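Putative hydrolase (Chromobacterium violaceum, PDB 3MCW) probably acts as a hydrolase of the isochorismatase family, although its natural substrate is not established. Local coordinates at residues A119-S124 / F149-T154; D19-V24 / P74-K79; L45-A50 / D186-L191; L6-D11 / W113-V118. One frame throughout, in Å; residues are numbered along the deposited sequence. Where two conformers were deposited one is given.

Interaction 1: A119-S124 / F149-T154; sequences AGVSTS and FTFDKT. With EDO (1,2-ethanediol), chain J.
Two neighbouring parallel strands of the isochorismatase-type sheet, 115-121 and 140-149, end side by side here, bringing V121 to S124 against F149 and T150. The sounder backbone bond runs from T123 N to F149 O at 2.9 Å. That oxygen also takes a CA-H contact from S122, CA to O being 3.1 Å. A second backbone bond, F149 N to G120 O at 3.4 Å, is weak. The peptide between V121 and S122 is cis, a feature known close to the active site in isochorismatase-like hydrolases. It turns the chain out of the strand and into helix 123-136, with S122 at the N-cap and its OG weakly bonded to N125 N. In the conformer described, V121 carries CG1 between its backbone N and carbonyl carbon (chi1 59°). CG2 therefore settles over one face of the F149 ring, 3.7 Å from the centroid and 14° off the normal, in a CH-pi contact. R32 forms a cation-pi contact with the same aromatic ring. On the helix side, S124 OG and T150 OG1 are hydrogen-bonded at 2.8 Å, and S124 O accepts R132 NH2 of the second subunit. T150 presents its hydroxyl by holding it anti to its own N (chi1 -166°), whereas T123 OG1 bonds to H167 ND1. D152 OD2 takes a weak bond from O2 of 1,2-ethanediol, probably from the crystallisation liquor.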
loop_
_atom_site.group_PDB
_atom_site.type_symbol
_atom_site.label_atom_id
_atom_site.label_comp_id
_atom_site.label_asym_id
_atom_site.label_seq_id
_atom_site.Cartn_x
_atom_site.Cartn_y
_atom_site.Cartn_z
ATOM N N ALA A 119 7.878 9.138 9.045
ATOM C CA ALA A 119 8.851 8.163 9.583
ATOM C C ALA A 119 8.108 7.263 10.525
ATOM O O ALA A 119 7.043 7.596 11.001
ATOM C CB ALA A 119 10.007 8.867 10.288
ATOM N N GLY A 120 8.662 6.095 10.805
ATOM C CA GLY A 120 8.118 5.201 11.802
ATOM C C GLY A 120 8.280 3.741 11.427
ATOM O O GLY A 120 9.228 3.363 10.722
ATOM N N VAL A 121 7.368 2.922 11.922
ATOM C CA VAL A 121 7.546 1.481 11.842
ATOM C C VAL A 121 6.199 0.825 11.534
ATOM O O VAL A 121 5.143 1.276 12.039
ATOM C CB VAL A 121 8.160 0.951 13.162
ATOM C CG1 VAL A 121 7.239 1.290 14.362
ATOM C CG2 VAL A 121 8.478 -0.542 13.096
ATOM N N SER A 122 6.154 -0.242 10.727
ATOM C CA SER A 122 7.267 -0.776 9.945
ATOM C C SER A 122 7.247 -0.219 8.535
ATOM O O SER A 122 6.187 0.091 7.961
ATOM C CB SER A 122 7.240 -2.276 9.882
ATOM O OG SER A 122 6.352 -2.721 8.912
ATOM N N THR A 123 8.426 -0.148 7.938
ATOM C CA THR A 123 8.550 0.416 6.589
ATOM C C THR A 123 7.545 -0.205 5.642
ATOM O O THR A 123 6.922 0.495 4.842
ATOM C CB THR A 123 9.958 0.172 6.029
ATOM O OG1 THR A 123 10.913 0.512 7.034
ATOM C CG2 THR A 123 10.190 0.989 4.760
ATOM N N SER A 124 7.432 -1.534 5.685
ATOM C CA SER A 124 6.716 -2.309 4.705
ATOM C C SER A 124 5.260 -2.595 5.073
ATOM O O SER A 124 4.530 -3.115 4.247
ATOM C CB SER A 124 7.475 -3.620 4.503
ATOM O OG SER A 124 7.734 -4.238 5.761
ATOM N N PHE A 149 12.068 1.558 10.124
ATOM C CA PHE A 149 12.659 0.231 10.154
ATOM C C PHE A 149 11.569 -0.810 9.933
ATOM O O PHE A 149 10.366 -0.517 10.073
ATOM C CB PHE A 149 13.457 -0.029 11.458
ATOM C CG PHE A 149 12.685 -0.185 12.724
ATOM C CD1 PHE A 149 12.398 0.910 13.508
ATOM C CD2 PHE A 149 12.357 -1.432 13.188
ATOM C CE1 PHE A 149 11.801 0.762 14.730
ATOM C CE2 PHE A 149 11.753 -1.605 14.407
ATOM C CZ PHE A 149 11.488 -0.508 15.180
ATOM N N THR A 150 12.007 -2.022 9.609
ATOM C CA THR A 150 11.131 -3.145 9.417
ATOM C C THR A 150 11.842 -4.418 9.889
ATOM O O THR A 150 12.875 -4.325 10.559
ATOM C CB THR A 150 10.600 -3.204 7.970
ATOM O OG1 THR A 150 9.510 -4.123 7.926
ATOM C CG2 THR A 150 11.713 -3.537 6.965
ATOM N N PHE A 151 11.249 -5.560 9.553
ATOM C CA PHE A 151 11.627 -6.851 10.097
ATOM C C PHE A 151 11.910 -7.826 8.973
ATOM O O PHE A 151 11.386 -7.735 7.858
ATOM C CB PHE A 151 10.529 -7.405 11.000
ATOM C CG PHE A 151 10.166 -6.473 12.103
ATOM C CD1 PHE A 151 10.939 -6.394 13.264
ATOM C CD2 PHE A 151 9.104 -5.599 11.978
ATOM C CE1 PHE A 151 10.660 -5.505 14.242
ATOM C CE2 PHE A 151 8.803 -4.713 13.007
ATOM C CZ PHE A 151 9.594 -4.680 14.138
ATOM N N ASP A 152 12.718 -8.843 9.277
ATOM C CA ASP A 152 12.939 -9.961 8.357
ATOM C C ASP A 152 11.584 -10.566 7.968
ATOM O O ASP A 152 10.641 -10.604 8.759
ATOM C CB ASP A 152 13.748 -11.085 9.036
ATOM C CG ASP A 152 15.199 -10.745 9.342
ATOM O OD1 ASP A 152 15.634 -9.588 9.181
ATOM O OD2 ASP A 152 15.910 -11.684 9.757
ATOM N N LYS A 153 11.501 -11.075 6.751
ATOM C CA LYS A 153 10.291 -11.791 6.344
ATOM C C LYS A 153 10.632 -12.751 5.222
ATOM O O LYS A 153 11.419 -12.466 4.331
ATOM C CB LYS A 153 9.134 -10.855 5.925
ATOM C CG LYS A 153 7.768 -11.584 5.789
ATOM C CD LYS A 153 6.611 -10.707 5.406
ATOM C CE LYS A 153 6.079 -9.921 6.579
ATOM N NZ LYS A 153 5.701 -10.778 7.755
ATOM N N THR A 154 9.993 -13.901 5.270
ATOM C CA THR A 154 10.131 -14.907 4.214
ATOM C C THR A 154 9.177 -14.547 3.076
ATOM O O THR A 154 7.994 -14.302 3.330
ATOM C CB THR A 154 9.858 -16.309 4.729
ATOM O OG1 THR A 154 10.682 -16.574 5.872
ATOM C CG2 THR A 154 10.129 -17.355 3.664
HETATM C C1 EDO J . 18.675 -12.890 6.258
HETATM O O1 EDO J . 18.153 -13.360 5.004
HETATM C C2 EDO J . 17.683 -12.673 7.407
HETATM O O2 EDO J . 16.504 -13.500 7.477
#

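Interaction 2: D19-V24 / P74-K79; sequences DMQQAV and PGHAFK
Q22 and A77 meet through the backbone: Q22 N donates to A77 O at 2.9 Å. On one side of it K79 N reaches M20 O, also at 2.9 Å and nearly linear (176°). On the other, A23 N donates to G75 O at 2.8 Å, bent at the hydrogen (136°). Both glutamines add a side-chain amide to this pattern. Q21 NE2 donates to H76 O at 3.0 Å with the acceptor in its amide plane. The Q21 amide and the H76 ring lie side by side with planes 83° apart. Q22 NE2 bonds to F78 O, again 3.0 Å, but comes from above that carbonyl plane. M20 O also sits at the edge of the F78 ring, near its plane, 3.6 Å from CD1. K79 then runs past the M20 carbonyl and bends at its last torsion, bringing CE to V24 CG2 at 3.6 Å, where the two chains cross at about a right angle. In the next shell H60 N bonds to Q21 OE1, D61 holds H76 NE2, and E38 and D25 both form salt bridges with K79 NZ. D19 OD2 pairs with K93 and touches S126 weakly, an arrangement consistent with the active-site Asp-Lys pair of family relatives. The chemistry implies two loops fastened mainly by peptide groups, with a buried lysine whose two carboxylate partners should favour its charged form.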
loop_
_atom_site.group_PDB
_atom_site.type_symbol
_atom_site.label_atom_id
_atom_site.label_comp_id
_atom_site.label_asym_id
_atom_site.label_seq_id
_atom_site.Cartn_x
_atom_site.Cartn_y
_atom_site.Cartn_z
ATOM N N ASP A 19 3.488 4.887 14.691
ATOM C CA ASP A 19 3.452 3.662 15.464
ATOM C C ASP A 19 4.752 3.315 16.208
ATOM O O ASP A 19 5.075 2.150 16.400
ATOM C CB ASP A 19 3.018 2.459 14.604
ATOM C CG ASP A 19 1.631 2.570 14.039
ATOM O OD1 ASP A 19 0.889 3.505 14.345
ATOM O OD2 ASP A 19 1.280 1.677 13.203
HETATM N N MSE A 20 5.449 4.336 16.676
HETATM C CA MSE A 20 6.734 4.165 17.368
HETATM C C MSE A 20 6.478 3.849 18.837
HETATM O O MSE A 20 6.743 4.652 19.718
HETATM C CB MSE A 20 7.615 5.384 17.166
HETATM C CG MSE A 20 8.132 5.460 15.751
HETATM SE SE MSE A 20 9.448 4.087 15.329
HETATM C CE MSE A 20 10.869 5.229 16.189
ATOM N N GLN A 21 5.965 2.652 19.052
ATOM C CA GLN A 21 5.502 2.128 20.321
ATOM C C GLN A 21 6.403 0.977 20.753
ATOM O O GLN A 21 7.076 0.329 19.948
ATOM C CB GLN A 21 4.041 1.709 20.232
ATOM C CG GLN A 21 3.090 2.883 20.068
ATOM C CD GLN A 21 1.788 2.481 19.420
ATOM O OE1 GLN A 21 1.652 2.576 18.196
ATOM N NE2 GLN A 21 0.826 2.006 20.229
ATOM N N GLN A 22 6.429 0.739 22.060
ATOM C CA GLN A 22 7.348 -0.238 22.628
ATOM C C GLN A 22 7.066 -1.664 22.149
ATOM O O GLN A 22 7.964 -2.499 22.164
ATOM C CB GLN A 22 7.364 -0.140 24.143
ATOM C CG GLN A 22 7.918 1.223 24.607
ATOM C CD GLN A 22 7.813 1.464 26.085
ATOM O OE1 GLN A 22 7.933 0.552 26.854
ATOM N NE2 GLN A 22 7.554 2.706 26.475
ATOM N N ALA A 23 5.860 -1.914 21.653
ATOM C CA ALA A 23 5.469 -3.189 21.053
ATOM C C ALA A 23 6.480 -3.713 20.078
ATOM O O ALA A 23 6.715 -4.929 20.022
ATOM C CB ALA A 23 4.124 -3.040 20.322
ATOM N N VAL A 24 7.052 -2.824 19.267
ATOM C CA VAL A 24 7.894 -3.268 18.182
ATOM C C VAL A 24 9.241 -3.767 18.632
ATOM O O VAL A 24 9.966 -4.314 17.809
ATOM C CB VAL A 24 8.029 -2.233 17.083
ATOM C CG1 VAL A 24 6.651 -1.780 16.538
ATOM C CG2 VAL A 24 8.802 -1.060 17.534
ATOM N N PRO A 74 2.453 -2.464 28.527
ATOM C CA PRO A 74 3.610 -1.608 28.157
ATOM C C PRO A 74 3.920 -1.466 26.661
ATOM O O PRO A 74 4.425 -0.438 26.211
ATOM C CB PRO A 74 4.779 -2.290 28.857
ATOM C CG PRO A 74 4.166 -2.910 30.010
ATOM C CD PRO A 74 2.813 -3.395 29.609
ATOM N N GLY A 75 3.641 -2.496 25.894
ATOM C CA GLY A 75 3.916 -2.429 24.474
ATOM C C GLY A 75 3.134 -1.324 23.792
ATOM O O GLY A 75 3.534 -0.810 22.761
ATOM N N HIS A 76 1.997 -0.936 24.353
ATOM C CA HIS A 76 1.169 0.084 23.741
ATOM C C HIS A 76 1.751 1.488 23.888
ATOM O O HIS A 76 1.442 2.367 23.112
ATOM C CB HIS A 76 -0.256 0.027 24.310
ATOM C CG HIS A 76 -1.193 0.952 23.616
ATOM N ND1 HIS A 76 -1.621 2.133 24.177
ATOM C CD2 HIS A 76 -1.700 0.918 22.357
ATOM C CE1 HIS A 76 -2.404 2.757 23.315
ATOM N NE2 HIS A 76 -2.476 2.036 22.206
ATOM N N ALA A 77 2.578 1.707 24.901
ATOM C CA ALA A 77 3.157 3.033 25.152
ATOM C C ALA A 77 4.096 3.457 24.045
ATOM O O ALA A 77 4.779 2.635 23.457
ATOM C CB ALA A 77 3.917 3.031 26.487
ATOM N N PHE A 78 4.156 4.759 23.775
ATOM C CA PHE A 78 5.179 5.273 22.872
ATOM C C PHE A 78 6.577 4.988 23.410
ATOM O O PHE A 78 6.800 4.968 24.640
ATOM C CB PHE A 78 4.989 6.762 22.619
ATOM C CG PHE A 78 3.874 7.063 21.659
ATOM C CD1 PHE A 78 4.035 6.886 20.304
ATOM C CD2 PHE A 78 2.644 7.541 22.100
ATOM C CE1 PHE A 78 3.018 7.172 19.409
ATOM C CE2 PHE A 78 1.639 7.813 21.201
ATOM C CZ PHE A 78 1.823 7.626 19.860
ATOM N N LYS A 79 7.517 4.795 22.491
ATOM C CA LYS A 79 8.930 4.715 22.829
ATOM C C LYS A 79 9.344 6.057 23.446
ATOM O O LYS A 79 8.926 7.130 22.987
ATOM C CB LYS A 79 9.759 4.435 21.565
ATOM C CG LYS A 79 9.592 3.032 21.056
ATOM C CD LYS A 79 10.138 2.915 19.616
ATOM C CE LYS A 79 10.551 1.502 19.317
ATOM N NZ LYS A 79 11.882 1.144 19.943
#

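Interaction 3: L45-A50 / D186-L191; sequences LQAWRA and DILAAL
W48 reaches from helix 37-51 to I187 and L191 of helix 184-191, two helices packed on the same face of the parallel sheet in this three-layer alpha/beta/alpha fold. The segments run nearly parallel, their axes 13° apart and 11.1 Å from each other, so side chains must span the gap. W48 starts from a CB directed alongside the neighbouring helix; its chi1 of -106° lies off the usual staggered positions and swings the indole across. The five-membered ring stays on the home side, where NE1 donates to P13 O, which satisfies the buried N-H and helps to set the orientation of the ring. The six-membered ring carries the contact. CE3 lies 3.9 Å from L191 CD1, and CZ3 comes closer to the same methyl, at 3.6 Å. At the far corner CH2 meets I187 CG2 at 3.7 Å; this methyl approaches in the plane of the indole, at its edge. L191 works differently: it crosses the indole at about a right angle and puts CD2 over one face, 4.3 Å from the centroid of the six-membered ring and 26° off its normal, a CH-pi contact. One indole is thus met at edge and face by residues one helical turn apart. V117 of strand 115-121 touches both W48 and I187, tying the pair to the sheet beneath. A47, one residue before W48, directs its CB toward the other helix, where it meets L188 CD2 at 3.5 Å, tighter than usual carbon-carbon contact.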
loop_
_atom_site.group_PDB
_atom_site.type_symbol
_atom_site.label_atom_id
_atom_site.label_comp_id
_atom_site.label_asym_id
_atom_site.label_seq_id
_atom_site.Cartn_x
_atom_site.Cartn_y
_atom_site.Cartn_z
ATOM N N LEU A 45 11.808 15.063 15.421
ATOM C CA LEU A 45 10.790 15.530 16.371
ATOM C C LEU A 45 11.289 16.764 17.109
ATOM O O LEU A 45 10.556 17.733 17.274
ATOM C CB LEU A 45 10.450 14.397 17.333
ATOM C CG LEU A 45 9.403 14.652 18.415
ATOM C CD1 LEU A 45 8.117 15.194 17.803
ATOM C CD2 LEU A 45 9.216 13.406 19.256
ATOM N N GLN A 46 12.543 16.741 17.555
ATOM C CA GLN A 46 13.107 17.889 18.262
ATOM C C GLN A 46 13.170 19.120 17.369
ATOM O O GLN A 46 12.869 20.231 17.814
ATOM C CB GLN A 46 14.499 17.597 18.804
ATOM C CG GLN A 46 14.986 18.726 19.747
ATOM C CD GLN A 46 16.398 18.560 20.208
ATOM O OE1 GLN A 46 16.676 18.513 21.403
ATOM N NE2 GLN A 46 17.310 18.496 19.276
ATOM N N ALA A 47 13.563 18.949 16.105
ATOM C CA ALA A 47 13.605 20.050 15.178
ATOM C C ALA A 47 12.218 20.626 14.924
ATOM O O ALA A 47 12.051 21.861 14.866
ATOM C CB ALA A 47 14.267 19.643 13.888
ATOM N N TRP A 48 11.224 19.760 14.748
ATOM C CA TRP A 48 9.851 20.206 14.534
ATOM C C TRP A 48 9.361 20.999 15.728
ATOM O O TRP A 48 8.717 22.043 15.565
ATOM C CB TRP A 48 8.928 19.032 14.172
ATOM C CG TRP A 48 8.535 19.000 12.721
ATOM C CD1 TRP A 48 7.326 19.397 12.242
ATOM C CD2 TRP A 48 9.319 18.613 11.584
ATOM N NE1 TRP A 48 7.316 19.303 10.877
ATOM C CE2 TRP A 48 8.525 18.836 10.449
ATOM C CE3 TRP A 48 10.603 18.066 11.404
ATOM C CZ2 TRP A 48 8.949 18.523 9.161
ATOM C CZ3 TRP A 48 11.051 17.795 10.120
ATOM C CH2 TRP A 48 10.208 18.010 9.004
ATOM N N ARG A 49 9.587 20.488 16.920
ATOM C CA ARG A 49 9.188 21.174 18.142
ATOM C C ARG A 49 9.896 22.526 18.270
ATOM O O ARG A 49 9.265 23.534 18.574
ATOM C CB ARG A 49 9.482 20.307 19.364
ATOM C CG ARG A 49 8.551 19.139 19.521
ATOM C CD ARG A 49 9.047 18.218 20.606
ATOM N NE ARG A 49 8.050 17.177 20.884
ATOM C CZ ARG A 49 8.266 16.059 21.547
ATOM N NH1 ARG A 49 9.461 15.720 21.980
ATOM N NH2 ARG A 49 7.243 15.252 21.789
ATOM N N ALA A 50 11.203 22.543 18.046
ATOM C CA ALA A 50 11.990 23.762 18.198
ATOM C C ALA A 50 11.527 24.834 17.222
ATOM O O ALA A 50 11.538 26.005 17.566
ATOM C CB ALA A 50 13.472 23.447 18.022
ATOM N N ASP A 186 18.906 15.393 5.091
ATOM C CA ASP A 186 18.381 16.164 3.924
ATOM C C ASP A 186 17.240 17.066 4.385
ATOM O O ASP A 186 17.080 18.226 4.030
ATOM C CB ASP A 186 17.737 15.253 2.809
ATOM C CG ASP A 186 18.704 14.212 2.181
ATOM O OD1 ASP A 186 19.923 14.527 2.071
ATOM O OD2 ASP A 186 18.222 13.093 1.776
ATOM N N ILE A 187 16.340 16.421 5.113
ATOM C CA ILE A 187 15.119 17.055 5.595
ATOM C C ILE A 187 15.480 18.217 6.554
ATOM O O ILE A 187 14.947 19.328 6.452
ATOM C CB ILE A 187 14.224 16.014 6.279
ATOM C CG1 ILE A 187 13.603 15.080 5.234
ATOM C CG2 ILE A 187 13.156 16.730 7.109
ATOM C CD1 ILE A 187 13.172 13.734 5.775
ATOM N N LEU A 188 16.385 17.959 7.492
ATOM C CA LEU A 188 16.770 18.966 8.467
ATOM C C LEU A 188 17.428 20.134 7.783
ATOM O O LEU A 188 17.177 21.286 8.161
ATOM C CB LEU A 188 17.678 18.354 9.533
ATOM C CG LEU A 188 17.018 17.337 10.470
ATOM C CD1 LEU A 188 18.097 16.634 11.318
ATOM C CD2 LEU A 188 15.928 17.993 11.340
ATOM N N ALA A 189 18.247 19.876 6.771
ATOM C CA ALA A 189 18.859 20.962 6.010
ATOM C C ALA A 189 17.790 21.770 5.283
ATOM O O ALA A 189 17.832 23.004 5.244
ATOM C CB ALA A 189 19.877 20.405 5.035
ATOM N N ALA A 190 16.797 21.087 4.717
ATOM C CA ALA A 190 15.733 21.765 3.969
ATOM C C ALA A 190 14.890 22.672 4.872
ATOM O O ALA A 190 14.441 23.752 4.428
ATOM C CB ALA A 190 14.841 20.752 3.255
ATOM N N LEU A 191 14.693 22.286 6.129
ATOM C CA LEU A 191 13.970 23.157 7.059
ATOM C C LEU A 191 14.638 24.524 7.195
ATOM O O LEU A 191 13.959 25.534 7.285
ATOM C CB LEU A 191 13.871 22.534 8.432
ATOM C CG LEU A 191 13.020 21.287 8.586
ATOM C CD1 LEU A 191 13.041 20.791 10.013
ATOM C CD2 LEU A 191 11.576 21.540 8.113
#

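Interaction 4: L6-D11 / W113-V118; sequences LRFSSD and WLELVV
Both carboxylate oxygens of E115 are gripped by S9 and S10 of the N-terminal loop. In the conformer described, OE2 accepts S9 N at 3.0 Å on its syn side, with an N-H...O angle of 165°, and S9 OG adds a weak bond to OE2 at 3.3 Å. OE1 accepts S10 N at 3.1 Å, met from above the carboxylate plane. S10 OG lies 3.0 Å from OE1. Two successive backbone N-H groups therefore divide themselves between the two oxygens, which fixes the rotation of the carboxylate and gives the buried, presumably ionised carboxylate polar partners. E115 delivers it by an extended chain, with CG opposite the backbone N (chi1 -174°). F8 supplies the nonpolar side of the contact: E115 OE2 lies in the plane of its ring, at the edge, 3.3 Å from CD1, and the ring and carboxylate planes stand 86° apart. Farther round the ring, F8 CE1 packs against V117 CG2 at 3.6 Å, the two side chains crossing at about a right angle. A water joins S10 OG, at 2.8 Å, more weakly to L114 N. K12 N bonds to S10 OG as well, while A190 and L191 of helix 184-191 press on F8. The arrangement secures the N-terminal arm to the start of strand 115-121, an interior strand of the parallel sheet in the alpha/beta fold of isochorismatase-like proteins.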
loop_
_atom_site.group_PDB
_atom_site.type_symbol
_atom_site.label_atom_id
_atom_site.label_comp_id
_atom_site.label_asym_id
_atom_site.label_seq_id
_atom_site.Cartn_x
_atom_site.Cartn_y
_atom_site.Cartn_z
ATOM N N LEU A 6 16.815 18.549 -1.706
ATOM C CA LEU A 6 15.450 18.687 -1.220
ATOM C C LEU A 6 15.098 20.099 -0.794
ATOM O O LEU A 6 15.824 20.743 -0.053
ATOM C CB LEU A 6 15.199 17.754 -0.036
ATOM C CG LEU A 6 13.819 17.825 0.627
ATOM C CD1 LEU A 6 12.734 17.265 -0.282
ATOM C CD2 LEU A 6 13.861 17.080 1.947
ATOM N N ARG A 7 13.955 20.526 -1.281
ATOM C CA ARG A 7 13.379 21.802 -0.940
ATOM C C ARG A 7 11.880 21.607 -0.695
ATOM O O ARG A 7 11.181 21.035 -1.530
ATOM C CB ARG A 7 13.643 22.801 -2.086
ATOM C CG ARG A 7 12.961 24.158 -1.992
ATOM C CD ARG A 7 13.010 24.911 -3.329
ATOM N NE ARG A 7 12.318 26.200 -3.253
ATOM N N PHE A 8 11.387 22.059 0.457
ATOM C CA PHE A 8 9.964 22.023 0.730
ATOM C C PHE A 8 9.262 23.040 -0.135
ATOM O O PHE A 8 9.796 24.112 -0.395
ATOM C CB PHE A 8 9.677 22.278 2.214
ATOM C CG PHE A 8 10.130 21.170 3.082
ATOM C CD1 PHE A 8 9.491 19.930 2.992
ATOM C CD2 PHE A 8 11.193 21.290 3.937
ATOM C CE1 PHE A 8 9.881 18.845 3.736
ATOM C CE2 PHE A 8 11.574 20.163 4.720
ATOM C CZ PHE A 8 10.901 18.966 4.590
ATOM N N SER A 9 8.085 22.661 -0.613
ATOM C CA SER A 9 7.268 23.546 -1.437
ATOM C C SER A 9 6.423 24.480 -0.574
ATOM O O SER A 9 5.973 25.523 -1.039
ATOM C CB SER A 9 6.370 22.728 -2.362
ATOM O OG SER A 9 5.558 21.839 -1.623
ATOM N N SER A 10 6.201 24.088 0.691
ATOM C CA SER A 10 5.439 24.887 1.644
ATOM C C SER A 10 6.310 25.297 2.823
ATOM O O SER A 10 7.423 24.804 2.970
ATOM C CB SER A 10 4.226 24.104 2.186
ATOM O OG SER A 10 4.537 23.296 3.314
ATOM N N ASP A 11 5.809 26.231 3.632
ATOM C CA ASP A 11 6.513 26.680 4.825
ATOM C C ASP A 11 6.025 25.945 6.088
ATOM O O ASP A 11 6.397 26.303 7.215
ATOM C CB ASP A 11 6.454 28.195 5.016
ATOM C CG ASP A 11 5.048 28.719 5.277
ATOM O OD1 ASP A 11 4.087 27.942 5.421
ATOM O OD2 ASP A 11 4.919 29.954 5.303
ATOM N N TRP A 113 -2.249 21.332 5.307
ATOM C CA TRP A 113 -1.035 20.558 5.572
ATOM C C TRP A 113 -0.907 19.471 4.506
ATOM O O TRP A 113 -1.173 18.289 4.744
ATOM C CB TRP A 113 -1.029 19.981 6.971
ATOM C CG TRP A 113 -1.012 21.027 8.058
ATOM C CD1 TRP A 113 -0.339 22.222 8.031
ATOM C CD2 TRP A 113 -1.670 20.959 9.325
ATOM N NE1 TRP A 113 -0.541 22.895 9.207
ATOM C CE2 TRP A 113 -1.361 22.148 10.016
ATOM C CE3 TRP A 113 -2.499 20.009 9.942
ATOM C CZ2 TRP A 113 -1.874 22.412 11.292
ATOM C CZ3 TRP A 113 -2.998 20.296 11.187
ATOM C CH2 TRP A 113 -2.682 21.488 11.846
ATOM N N LEU A 114 -0.497 19.913 3.323
ATOM C CA LEU A 114 -0.452 19.047 2.142
ATOM C C LEU A 114 0.899 18.392 1.907
ATOM O O LEU A 114 0.996 17.464 1.137
ATOM C CB LEU A 114 -0.953 19.797 0.893
ATOM C CG LEU A 114 -2.369 20.372 1.023
ATOM C CD1 LEU A 114 -2.814 20.934 -0.313
ATOM C CD2 LEU A 114 -3.402 19.391 1.530
ATOM N N GLU A 115 1.916 18.874 2.608
ATOM C CA GLU A 115 3.245 18.328 2.522
ATOM C C GLU A 115 3.554 17.599 3.835
ATOM O O GLU A 115 3.472 18.179 4.934
ATOM C CB GLU A 115 4.200 19.484 2.212
ATOM C CG GLU A 115 5.577 19.059 1.956
ATOM C CD GLU A 115 6.464 20.186 1.467
ATOM O OE1 GLU A 115 6.445 21.300 2.039
ATOM O OE2 GLU A 115 7.257 19.969 0.525
ATOM N N LEU A 116 3.886 16.322 3.729
ATOM C CA LEU A 116 4.083 15.440 4.871
ATOM C C LEU A 116 5.515 14.885 4.863
ATOM O O LEU A 116 6.038 14.541 3.810
ATOM C CB LEU A 116 3.107 14.247 4.806
ATOM C CG LEU A 116 1.627 14.603 4.578
ATOM C CD1 LEU A 116 0.795 13.343 4.523
ATOM C CD2 LEU A 116 1.107 15.566 5.684
ATOM N N VAL A 117 6.084 14.771 6.069
ATOM C CA VAL A 117 7.368 14.112 6.282
ATOM C C VAL A 117 7.068 12.939 7.183
ATOM O O VAL A 117 6.587 13.116 8.303
ATOM C CB VAL A 117 8.392 15.081 6.937
ATOM C CG1 VAL A 117 9.675 14.340 7.271
ATOM C CG2 VAL A 117 8.628 16.255 5.970
ATOM N N VAL A 118 7.314 11.729 6.698
ATOM C CA VAL A 118 6.860 10.517 7.355
ATOM C C VAL A 118 8.030 9.688 7.842
ATOM O O VAL A 118 9.028 9.497 7.128
ATOM C CB VAL A 118 5.984 9.648 6.398
ATOM C CG1 VAL A 118 5.552 8.387 7.025
ATOM C CG2 VAL A 118 4.762 10.481 5.911
HETATM O O HOH W 1 1.906 22.246 3.412
#

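In the fold
Strand 115-121 runs between interactions 4 and 1: interaction 4 holds its start and interaction 1 its finish, with centres about 23 Å apart on opposite sides of the chain's centre. At the finish, interaction 2 packs on interaction 1, F149 CZ lying 3.6 Å from V24 CG2. A bound ethanediol, probably from the crystallisation liquor, lies about 4 Å from the side chain of S122, and one lies about 4 Å from that of V24, consistent with a substrate pocket there as in relatives. At the start, interactions 3 and 4 share packing, W48 CH2 being 3.8 Å from V117 CG2. This end is remote from the presumed pocket: the centres of interactions 2 and 4 are about 27 Å apart.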